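Long-range contacts in mannan endo-1,6-alpha-mannosidase (Chaetomium thermophilum, PDB 6RY0), which probably hydrolyses alpha-1,6-mannosidic linkages in unbranched mannans and, as a Dfg5 protein, is linked to the transfer of GPI-anchored glycoproteins into fungal cell walls: residues R257-A265 against D297-P308; K284-L295 against H340-V348. All coordinates share one frame; numbering follows the deposited sequence. Where two conformers were deposited one is given.

Contact 1 (R257-A265 against D297-P308); sequences RAQFSYNAA and DFFKDGVVFEIP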
loop_
_atom_site.group_PDB
_atom_site.type_symbol
_atom_site.label_atom_id
_atom_site.label_comp_id
_atom_site.label_asym_id
_atom_site.label_seq_id
_atom_site.Cartn_x
_atom_site.Cartn_y
_atom_site.Cartn_z
ATOM N N ARG A 257 -3.333 -20.480 -2.595
ATOM C CA ARG A 257 -4.409 -19.836 -3.333
ATOM C C ARG A 257 -5.251 -18.876 -2.484
ATOM O O ARG A 257 -6.279 -18.394 -2.940
ATOM C CB ARG A 257 -5.243 -20.836 -4.166
ATOM C CG ARG A 257 -4.444 -21.423 -5.392
ATOM C CD ARG A 257 -5.273 -22.354 -6.298
ATOM N NE ARG A 257 -4.487 -22.823 -7.452
ATOM C CZ ARG A 257 -3.614 -23.827 -7.417
ATOM N NH1 ARG A 257 -3.401 -24.486 -6.286
ATOM N NH2 ARG A 257 -2.932 -24.165 -8.510
ATOM N N ALA A 258 -4.778 -18.537 -1.284
ATOM C CA ALA A 258 -5.435 -17.464 -0.542
ATOM C C ALA A 258 -5.404 -16.193 -1.380
ATOM O O ALA A 258 -4.373 -15.816 -1.924
ATOM C CB ALA A 258 -4.743 -17.209 0.792
ATOM N N GLN A 259 -6.541 -15.527 -1.429
ATOM C CA GLN A 259 -6.770 -14.301 -2.202
ATOM C C GLN A 259 -6.929 -13.114 -1.265
ATOM O O GLN A 259 -8.023 -12.849 -0.765
ATOM C CB GLN A 259 -7.988 -14.445 -3.087
ATOM C CG GLN A 259 -7.812 -15.455 -4.221
ATOM C CD GLN A 259 -9.090 -15.593 -5.024
ATOM O OE1 GLN A 259 -9.541 -14.599 -5.659
ATOM N NE2 GLN A 259 -9.661 -16.739 -5.032
ATOM N N PHE A 260 -5.828 -12.398 -1.024
ATOM C CA PHE A 260 -5.864 -11.201 -0.208
ATOM C C PHE A 260 -6.140 -9.999 -1.099
ATOM O O PHE A 260 -5.548 -9.856 -2.188
ATOM C CB PHE A 260 -4.564 -11.023 0.571
ATOM C CG PHE A 260 -4.365 -12.080 1.617
ATOM C CD1 PHE A 260 -5.066 -12.007 2.802
ATOM C CD2 PHE A 260 -3.538 -13.157 1.407
ATOM C CE1 PHE A 260 -4.933 -12.984 3.753
ATOM C CE2 PHE A 260 -3.403 -14.151 2.365
ATOM C CZ PHE A 260 -4.101 -14.059 3.523
ATOM N N SER A 261 -7.011 -9.113 -0.626
ATOM C CA SER A 261 -7.502 -8.031 -1.461
ATOM C C SER A 261 -6.380 -7.153 -1.993
ATOM O O SER A 261 -6.411 -6.721 -3.155
ATOM C CB SER A 261 -8.489 -7.200 -0.657
ATOM O OG SER A 261 -7.878 -6.521 0.417
ATOM N N TYR A 262 -5.388 -6.883 -1.157
ATOM C CA TYR A 262 -4.346 -5.930 -1.547
ATOM C C TYR A 262 -3.466 -6.459 -2.664
ATOM O O TYR A 262 -2.830 -5.659 -3.336
ATOM C CB TYR A 262 -3.518 -5.452 -0.338
ATOM C CG TYR A 262 -2.447 -6.380 0.230
ATOM C CD1 TYR A 262 -2.570 -7.774 0.227
ATOM C CD2 TYR A 262 -1.309 -5.841 0.794
ATOM C CE1 TYR A 262 -1.599 -8.599 0.772
ATOM C CE2 TYR A 262 -0.343 -6.678 1.354
ATOM C CZ TYR A 262 -0.478 -8.058 1.321
ATOM O OH TYR A 262 0.480 -8.897 1.838
ATOM N N ASN A 263 -3.371 -7.764 -2.844
ATOM C CA ASN A 263 -2.562 -8.302 -3.932
ATOM C C ASN A 263 -3.172 -7.991 -5.281
ATOM O O ASN A 263 -2.532 -7.389 -6.159
ATOM C CB ASN A 263 -2.345 -9.819 -3.768
ATOM C CG ASN A 263 -1.178 -10.151 -2.891
ATOM O OD1 ASN A 263 -0.192 -9.410 -2.860
ATOM N ND2 ASN A 263 -1.236 -11.295 -2.216
ATOM N N ALA A 264 -4.430 -8.336 -5.477
ATOM C CA ALA A 264 -5.092 -8.006 -6.739
ATOM C C ALA A 264 -5.164 -6.501 -6.919
ATOM O O ALA A 264 -4.954 -5.996 -8.027
ATOM C CB ALA A 264 -6.481 -8.641 -6.821
ATOM N N ALA A 265 -5.485 -5.758 -5.868
ATOM C CA ALA A 265 -5.633 -4.320 -6.023
ATOM C C ALA A 265 -4.304 -3.647 -6.366
ATOM O O ALA A 265 -4.301 -2.678 -7.138
ATOM C CB ALA A 265 -6.234 -3.682 -4.764
ATOM N N ASP A 297 -14.664 -10.916 -6.705
ATOM C CA ASP A 297 -14.151 -11.650 -5.563
ATOM C C ASP A 297 -14.228 -10.915 -4.234
ATOM O O ASP A 297 -14.485 -11.552 -3.200
ATOM C CB ASP A 297 -12.687 -12.047 -5.816
ATOM C CG ASP A 297 -12.517 -13.023 -6.970
ATOM O OD1 ASP A 297 -13.492 -13.765 -7.261
ATOM O OD2 ASP A 297 -11.406 -13.075 -7.542
ATOM N N PHE A 298 -13.967 -9.614 -4.241
ATOM C CA PHE A 298 -13.796 -8.889 -2.978
ATOM C C PHE A 298 -14.949 -7.995 -2.608
ATOM O O PHE A 298 -15.002 -7.540 -1.479
ATOM C CB PHE A 298 -12.502 -8.059 -2.985
ATOM C CG PHE A 298 -11.282 -8.927 -3.028
ATOM C CD1 PHE A 298 -10.911 -9.651 -1.917
ATOM C CD2 PHE A 298 -10.550 -9.054 -4.189
ATOM C CE1 PHE A 298 -9.808 -10.486 -1.961
ATOM C CE2 PHE A 298 -9.462 -9.876 -4.246
ATOM C CZ PHE A 298 -9.102 -10.611 -3.129
ATOM N N PHE A 299 -15.872 -7.717 -3.514
ATOM C CA PHE A 299 -16.995 -6.850 -3.195
ATOM C C PHE A 299 -18.230 -7.701 -3.067
ATOM O O PHE A 299 -18.618 -8.428 -3.973
ATOM C CB PHE A 299 -17.132 -5.733 -4.232
ATOM C CG PHE A 299 -16.070 -4.686 -4.062
ATOM C CD1 PHE A 299 -14.809 -4.845 -4.603
ATOM C CD2 PHE A 299 -16.304 -3.552 -3.305
ATOM C CE1 PHE A 299 -13.818 -3.881 -4.423
ATOM C CE2 PHE A 299 -15.327 -2.600 -3.118
ATOM C CZ PHE A 299 -14.085 -2.757 -3.662
ATOM N N LYS A 300 -18.846 -7.649 -1.889
ATOM C CA LYS A 300 -20.012 -8.449 -1.552
ATOM C C LYS A 300 -21.148 -7.494 -1.270
ATOM O O LYS A 300 -21.099 -6.707 -0.333
ATOM C CB LYS A 300 -19.691 -9.299 -0.340
ATOM C CG LYS A 300 -18.660 -10.328 -0.763
ATOM C CD LYS A 300 -18.434 -11.465 0.156
ATOM C CE LYS A 300 -17.317 -12.334 -0.304
ATOM N NZ LYS A 300 -17.669 -13.071 -1.555
ATOM N N ASP A 301 -22.162 -7.531 -2.127
ATOM C CA ASP A 301 -23.225 -6.547 -2.050
ATOM C C ASP A 301 -22.662 -5.130 -1.929
ATOM O O ASP A 301 -23.151 -4.336 -1.125
ATOM C CB ASP A 301 -24.194 -6.859 -0.879
ATOM C CG ASP A 301 -24.694 -8.354 -0.852
ATOM O OD1 ASP A 301 -25.012 -8.906 -1.920
ATOM O OD2 ASP A 301 -24.808 -8.993 0.230
ATOM N N GLY A 302 -21.616 -4.834 -2.700
ATOM C CA GLY A 302 -21.095 -3.499 -2.739
ATOM C C GLY A 302 -20.096 -3.143 -1.639
ATOM O O GLY A 302 -19.735 -1.976 -1.548
ATOM N N VAL A 303 -19.620 -4.109 -0.855
ATOM C CA VAL A 303 -18.757 -3.813 0.270
ATOM C C VAL A 303 -17.501 -4.659 0.181
ATOM O O VAL A 303 -17.573 -5.885 -0.009
ATOM C CB VAL A 303 -19.487 -4.080 1.591
ATOM C CG1 VAL A 303 -18.588 -3.661 2.757
ATOM C CG2 VAL A 303 -20.828 -3.323 1.623
ATOM N N VAL A 304 -16.339 -4.038 0.352
ATOM C CA VAL A 304 -15.093 -4.794 0.325
ATOM C C VAL A 304 -15.056 -5.796 1.494
ATOM O O VAL A 304 -15.480 -5.491 2.615
ATOM C CB VAL A 304 -13.894 -3.840 0.375
ATOM C CG1 VAL A 304 -13.865 -3.091 1.677
ATOM C CG2 VAL A 304 -12.598 -4.573 0.091
ATOM N N PHE A 305 -14.508 -6.973 1.238
ATOM C CA PHE A 305 -14.566 -8.087 2.162
ATOM C C PHE A 305 -13.255 -8.861 2.049
ATOM O O PHE A 305 -12.880 -9.284 0.938
ATOM C CB PHE A 305 -15.777 -8.967 1.829
ATOM C CG PHE A 305 -16.067 -10.009 2.837
ATOM C CD1 PHE A 305 -15.468 -11.222 2.785
ATOM C CD2 PHE A 305 -16.969 -9.757 3.866
ATOM C CE1 PHE A 305 -15.789 -12.195 3.752
ATOM C CE2 PHE A 305 -17.301 -10.708 4.786
ATOM C CZ PHE A 305 -16.700 -11.900 4.748
ATOM N N GLU A 306 -12.595 -9.090 3.168
ATOM C CA GLU A 306 -11.279 -9.739 3.158
ATOM C C GLU A 306 -11.462 -11.252 3.163
ATOM O O GLU A 306 -11.453 -11.897 4.217
ATOM C CB GLU A 306 -10.414 -9.247 4.317
ATOM C CG GLU A 306 -8.943 -9.545 4.119
ATOM C CD GLU A 306 -8.420 -8.934 2.829
ATOM O OE1 GLU A 306 -8.597 -7.701 2.684
ATOM O OE2 GLU A 306 -7.888 -9.671 1.984
ATOM N N ILE A 307 -11.664 -11.818 1.967
ATOM C CA ILE A 307 -12.154 -13.195 1.853
ATOM C C ILE A 307 -11.350 -14.237 2.647
ATOM O O ILE A 307 -11.990 -15.156 3.116
ATOM C CB ILE A 307 -12.622 -13.620 0.432
ATOM C CG1 ILE A 307 -11.485 -13.453 -0.517
ATOM C CG2 ILE A 307 -13.860 -12.839 -0.044
ATOM C CD1 ILE A 307 -11.829 -13.583 -2.011
ATOM N N PRO A 308 -10.008 -14.149 2.794
ATOM C CA PRO A 308 -9.361 -15.241 3.522
ATOM C C PRO A 308 -9.617 -15.276 5.007
ATOM O O PRO A 308 -9.313 -16.301 5.610
ATOM C CB PRO A 308 -7.867 -15.018 3.255
ATOM C CG PRO A 308 -7.835 -14.189 1.987
ATOM C CD PRO A 308 -9.006 -13.267 2.166
#

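Contact 2 (K284-L295 against H340-V348); sequences KDRVDNLLTGIL and HTKDRILPV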
loop_
_atom_site.group_PDB
_atom_site.type_symbol
_atom_site.label_atom_id
_atom_site.label_comp_id
_atom_site.label_asym_id
_atom_site.label_seq_id
_atom_site.Cartn_x
_atom_site.Cartn_y
_atom_site.Cartn_z
ATOM N N LYS A 284 -4.479 -2.130 -21.013
ATOM C CA LYS A 284 -5.902 -1.902 -20.797
ATOM C C LYS A 284 -6.607 -3.212 -20.499
ATOM O O LYS A 284 -7.441 -3.288 -19.599
ATOM C CB LYS A 284 -6.566 -1.207 -21.987
ATOM C CG LYS A 284 -7.999 -0.803 -21.659
ATOM C CD LYS A 284 -8.681 -0.080 -22.783
ATOM C CE LYS A 284 -10.121 0.270 -22.439
ATOM N NZ LYS A 284 -10.973 -0.934 -22.239
ATOM N N ASP A 285 -6.286 -4.247 -21.265
ATOM C CA ASP A 285 -6.900 -5.551 -21.063
ATOM C C ASP A 285 -6.595 -6.093 -19.688
ATOM O O ASP A 285 -7.464 -6.683 -19.029
ATOM C CB ASP A 285 -6.416 -6.569 -22.107
ATOM C CG ASP A 285 -6.836 -6.258 -23.510
ATOM O OD1 ASP A 285 -7.782 -5.476 -23.708
ATOM O OD2 ASP A 285 -6.247 -6.854 -24.431
ATOM N N ARG A 286 -5.355 -5.903 -19.235
ATOM C CA ARG A 286 -4.946 -6.375 -17.913
ATOM C C ARG A 286 -5.671 -5.600 -16.808
ATOM O O ARG A 286 -6.128 -6.197 -15.839
ATOM C CB ARG A 286 -3.421 -6.292 -17.767
ATOM C CG ARG A 286 -2.699 -7.296 -18.641
ATOM C CD ARG A 286 -1.246 -6.963 -18.854
ATOM N NE ARG A 286 -0.699 -7.859 -19.855
ATOM C CZ ARG A 286 0.579 -8.015 -20.099
ATOM N NH1 ARG A 286 1.485 -7.331 -19.413
ATOM N NH2 ARG A 286 0.942 -8.868 -21.058
ATOM N N VAL A 287 -5.791 -4.270 -16.955
ATOM C CA VAL A 287 -6.599 -3.485 -16.034
ATOM C C VAL A 287 -8.005 -4.043 -15.970
ATOM O O VAL A 287 -8.555 -4.278 -14.885
ATOM C CB VAL A 287 -6.614 -2.004 -16.478
ATOM C CG1 VAL A 287 -7.735 -1.208 -15.798
ATOM C CG2 VAL A 287 -5.262 -1.340 -16.217
ATOM N N ASP A 288 -8.610 -4.252 -17.130
ATOM C CA ASP A 288 -10.014 -4.658 -17.161
ATOM C C ASP A 288 -10.199 -6.043 -16.545
ATOM O O ASP A 288 -11.157 -6.266 -15.808
ATOM C CB ASP A 288 -10.513 -4.634 -18.603
ATOM C CG ASP A 288 -10.601 -3.227 -19.173
ATOM O OD1 ASP A 288 -10.582 -2.256 -18.392
ATOM O OD2 ASP A 288 -10.740 -3.130 -20.413
ATOM N N ASN A 289 -9.295 -6.971 -16.838
ATOM C CA ASN A 289 -9.378 -8.318 -16.283
ATOM C C ASN A 289 -9.149 -8.335 -14.781
ATOM O O ASN A 289 -9.889 -9.002 -14.056
ATOM C CB ASN A 289 -8.398 -9.245 -16.993
ATOM C CG ASN A 289 -8.900 -9.713 -18.347
ATOM O OD1 ASN A 289 -10.087 -9.892 -18.541
ATOM N ND2 ASN A 289 -7.995 -9.941 -19.264
ATOM N N LEU A 290 -8.131 -7.613 -14.308
ATOM C CA LEU A 290 -7.897 -7.548 -12.884
ATOM C C LEU A 290 -9.098 -6.922 -12.177
ATOM O O LEU A 290 -9.509 -7.391 -11.111
ATOM C CB LEU A 290 -6.638 -6.743 -12.571
ATOM C CG LEU A 290 -5.337 -7.479 -12.896
ATOM C CD1 LEU A 290 -4.178 -6.503 -12.986
ATOM C CD2 LEU A 290 -5.028 -8.591 -11.883
ATOM N N LEU A 291 -9.651 -5.863 -12.741
ATOM C CA LEU A 291 -10.800 -5.183 -12.144
ATOM C C LEU A 291 -12.017 -6.099 -12.090
ATOM O O LEU A 291 -12.719 -6.169 -11.077
ATOM C CB LEU A 291 -11.095 -3.920 -12.922
ATOM C CG LEU A 291 -12.279 -3.083 -12.427
ATOM C CD1 LEU A 291 -12.198 -2.763 -10.930
ATOM C CD2 LEU A 291 -12.407 -1.820 -13.256
ATOM N N THR A 292 -12.290 -6.812 -13.179
ATOM C CA THR A 292 -13.392 -7.765 -13.178
ATOM C C THR A 292 -13.235 -8.756 -12.029
ATOM O O THR A 292 -14.178 -9.030 -11.288
ATOM C CB THR A 292 -13.491 -8.486 -14.519
ATOM O OG1 THR A 292 -13.795 -7.510 -15.519
ATOM C CG2 THR A 292 -14.527 -9.585 -14.544
ATOM N N GLY A 293 -12.030 -9.287 -11.871
ATOM C CA GLY A 293 -11.783 -10.230 -10.805
ATOM C C GLY A 293 -12.003 -9.626 -9.424
ATOM O O GLY A 293 -12.601 -10.280 -8.553
ATOM N N ILE A 294 -11.517 -8.416 -9.209
ATOM C CA ILE A 294 -11.663 -7.781 -7.904
ATOM C C ILE A 294 -13.116 -7.555 -7.543
ATOM O O ILE A 294 -13.548 -7.820 -6.409
ATOM C CB ILE A 294 -10.876 -6.472 -7.892
ATOM C CG1 ILE A 294 -9.382 -6.740 -7.851
ATOM C CG2 ILE A 294 -11.306 -5.562 -6.753
ATOM C CD1 ILE A 294 -8.523 -5.558 -8.289
ATOM N N LEU A 295 -13.880 -7.052 -8.499
ATOM C CA LEU A 295 -15.282 -6.781 -8.253
ATOM C C LEU A 295 -16.037 -8.070 -7.960
ATOM O O LEU A 295 -16.927 -8.094 -7.117
ATOM C CB LEU A 295 -15.916 -6.031 -9.428
ATOM C CG LEU A 295 -15.374 -4.631 -9.630
ATOM C CD1 LEU A 295 -15.828 -4.073 -10.955
ATOM C CD2 LEU A 295 -15.717 -3.682 -8.492
ATOM N N HIS A 340 -11.457 5.193 -18.031
ATOM C CA HIS A 340 -12.529 4.336 -18.512
ATOM C C HIS A 340 -13.075 3.424 -17.422
ATOM O O HIS A 340 -14.162 2.870 -17.605
ATOM C CB HIS A 340 -12.074 3.530 -19.714
ATOM C CG HIS A 340 -11.218 2.357 -19.371
ATOM N ND1 HIS A 340 -9.873 2.469 -19.095
ATOM C CD2 HIS A 340 -11.526 1.051 -19.265
ATOM C CE1 HIS A 340 -9.391 1.271 -18.837
ATOM N NE2 HIS A 340 -10.370 0.392 -18.936
ATOM N N THR A 341 -12.362 3.276 -16.301
ATOM C CA THR A 341 -12.809 2.439 -15.199
ATOM C C THR A 341 -13.723 3.155 -14.212
ATOM O O THR A 341 -14.227 2.512 -13.293
ATOM C CB THR A 341 -11.623 1.890 -14.389
ATOM O OG1 THR A 341 -10.960 2.953 -13.706
ATOM C CG2 THR A 341 -10.667 1.096 -15.249
ATOM N N LYS A 342 -13.898 4.467 -14.360
ATOM C CA LYS A 342 -14.503 5.260 -13.305
ATOM C C LYS A 342 -15.877 4.741 -12.884
ATOM O O LYS A 342 -16.171 4.610 -11.691
ATOM C CB LYS A 342 -14.533 6.726 -13.730
ATOM C CG LYS A 342 -15.093 7.653 -12.714
ATOM C CD LYS A 342 -15.168 9.096 -13.235
ATOM C CE LYS A 342 -16.290 9.913 -12.563
ATOM N NZ LYS A 342 -17.656 9.386 -12.930
ATOM N N ASP A 343 -16.744 4.458 -13.847
ATOM C CA ASP A 343 -18.103 4.069 -13.503
ATOM C C ASP A 343 -18.210 2.643 -12.978
ATOM O O ASP A 343 -19.201 2.304 -12.347
ATOM C CB ASP A 343 -19.039 4.254 -14.699
ATOM C CG ASP A 343 -19.225 5.720 -15.093
ATOM O OD1 ASP A 343 -18.945 6.626 -14.277
ATOM O OD2 ASP A 343 -19.688 5.957 -16.216
ATOM N N ARG A 344 -17.187 1.816 -13.188
ATOM C CA ARG A 344 -17.138 0.500 -12.584
ATOM C C ARG A 344 -16.685 0.573 -11.118
ATOM O O ARG A 344 -17.020 -0.299 -10.334
ATOM C CB ARG A 344 -16.191 -0.439 -13.331
ATOM C CG ARG A 344 -16.601 -0.697 -14.779
ATOM C CD ARG A 344 -15.644 -1.673 -15.442
ATOM N NE ARG A 344 -15.801 -2.999 -14.883
ATOM C CZ ARG A 344 -15.006 -4.036 -15.188
ATOM N NH1 ARG A 344 -13.918 -3.872 -15.920
ATOM N NH2 ARG A 344 -15.301 -5.242 -14.732
ATOM N N ILE A 345 -15.900 1.574 -10.773
ATOM C CA ILE A 345 -15.226 1.619 -9.496
ATOM C C ILE A 345 -15.928 2.568 -8.506
ATOM O O ILE A 345 -16.188 2.180 -7.369
ATOM C CB ILE A 345 -13.737 2.020 -9.657
ATOM C CG1 ILE A 345 -12.989 0.866 -10.358
ATOM C CG2 ILE A 345 -13.118 2.375 -8.299
ATOM C CD1 ILE A 345 -11.533 1.201 -10.678
ATOM N N LEU A 346 -16.165 3.823 -8.882
ATOM C CA LEU A 346 -16.618 4.793 -7.884
ATOM C C LEU A 346 -17.912 4.402 -7.190
ATOM O O LEU A 346 -18.005 4.571 -5.981
ATOM C CB LEU A 346 -16.682 6.212 -8.438
ATOM C CG LEU A 346 -15.333 6.788 -8.872
ATOM C CD1 LEU A 346 -15.502 8.243 -9.271
ATOM C CD2 LEU A 346 -14.253 6.685 -7.819
ATOM N N PRO A 347 -18.925 3.863 -7.896
ATOM C CA PRO A 347 -20.167 3.516 -7.175
ATOM C C PRO A 347 -19.969 2.423 -6.145
ATOM O O PRO A 347 -20.652 2.404 -5.110
ATOM C CB PRO A 347 -21.110 3.086 -8.304
ATOM C CG PRO A 347 -20.582 3.793 -9.502
ATOM C CD PRO A 347 -19.090 3.760 -9.350
ATOM N N VAL A 348 -19.054 1.480 -6.404
ATOM C CA VAL A 348 -18.797 0.388 -5.496
ATOM C C VAL A 348 -17.956 0.865 -4.291
ATOM O O VAL A 348 -18.186 0.475 -3.148
ATOM C CB VAL A 348 -18.115 -0.730 -6.320
ATOM C CG1 VAL A 348 -17.790 -1.895 -5.467
ATOM C CG2 VAL A 348 -18.998 -1.130 -7.536
HETATM O O HOH W 1 -12.845 -1.552 -17.051
#

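Contact 1 (R257-A265 against D297-P308)
Glu306 and Phe298 meet the first turn of helix 261-278, where Phe260 holds the N-cap position, in the (alpha/alpha)6 barrel of the family 76 glycosyl hydrolases. The Glu306 carboxylate grips Ser261 twice, through the syn lone pairs of both oxygens: Ser261 N donates to OE2 of Glu306 at 2.8 Å in a nearly straight bond (169°), and Ser261 OG donates to its OE1 at 2.7 Å. A bend at chi2 (57°) carries the carboxylate back to the helix start, whose dipole and N-H groups would probably favour its charged form. With an alanine in place of Glu306, the Ser261 N-H and hydroxyl would probably lose their shared acceptor, and the helix start its balancing charge.

Phe298 packs against the same turn, a ring face to Ser261. Its CB points toward the helix, and CG comes within 4.1 Å of Ser261 CB. CD1 runs closer to that same CB, CE1 reaches Gln259 O at 3.2 Å near the ring plane, CZ passes beneath Ser261 CA, and on the other flank CE2 meets Ala264 CB. Ser261 CA stands 3.6 Å from the ring centroid in a CH-pi contact. Gln259 O is buried here with no polar partner in the model. At the loop end, Pro308 CG sits over one face of the Phe260 ring, 3.8 Å from its centroid.

Contact 2 (K284-L295 against H340-V348)
His340 and Asp288 are joined by a short hydrogen bond, NE2 of His340 to OD1 of Asp288 at 2.7 Å; it follows the imidazole plane, while the carboxylate is turned steeply against the ring and offers its syn lone pair. Lys284, extended through chi3, lays CE over the centre of the His340 ring, 3.6 Å from the centroid; the turn at chi4 (-64°) then swings NZ to Asp288 OD2, a 2.9 Å salt bridge. Both carboxylate oxygens of Asp288 are thereby engaged, and Thr341 CG2 sits over the opposite face of the imidazole, toward its rim.

Arg344 is the knob, seated among Asp288, Leu291, Thr292 and Leu295. The turn at chi3 (69°) lays its guanidinium flat over Leu291 CG, with NH2 donating in plane to Thr292 OG1 at 2.8 Å. That hydroxyl in turn donates to Asp288 O, and a water links Arg344 NH1 to Asp288 OD1. Next to these polar groups, Leu291 CD1 packs on Ile345 CG1 at 3.8 Å. The segments run nearly parallel, 28° apart with axes 11.4 Å from each other, consistent with neighbouring helices of one layer in the (alpha/alpha)6 barrel of this family.

In the fold
Contacts 1 and 2 have centres about 14 Å apart on the same side of the chain's centre, and both draw on helix 281-298: its body serves contact 2, its last residues contact 1. Along the chain the segments alternate, 257-265, 284-295, 297-308 and 340-348, so the two pairings interlock. They also touch directly: Ile294 CD1 lies 3.6 Å from Ala264 O, and Phe299, in the small hairpin of strands 299-300 and 303-304, packs on Val348. Helices 261-278, 281-298 and 342-358 are thus tied into one continuous block, with helix 323-337 packing against both contacts. Both contacts are packing within the helical framework, away from the calcium-binding residues.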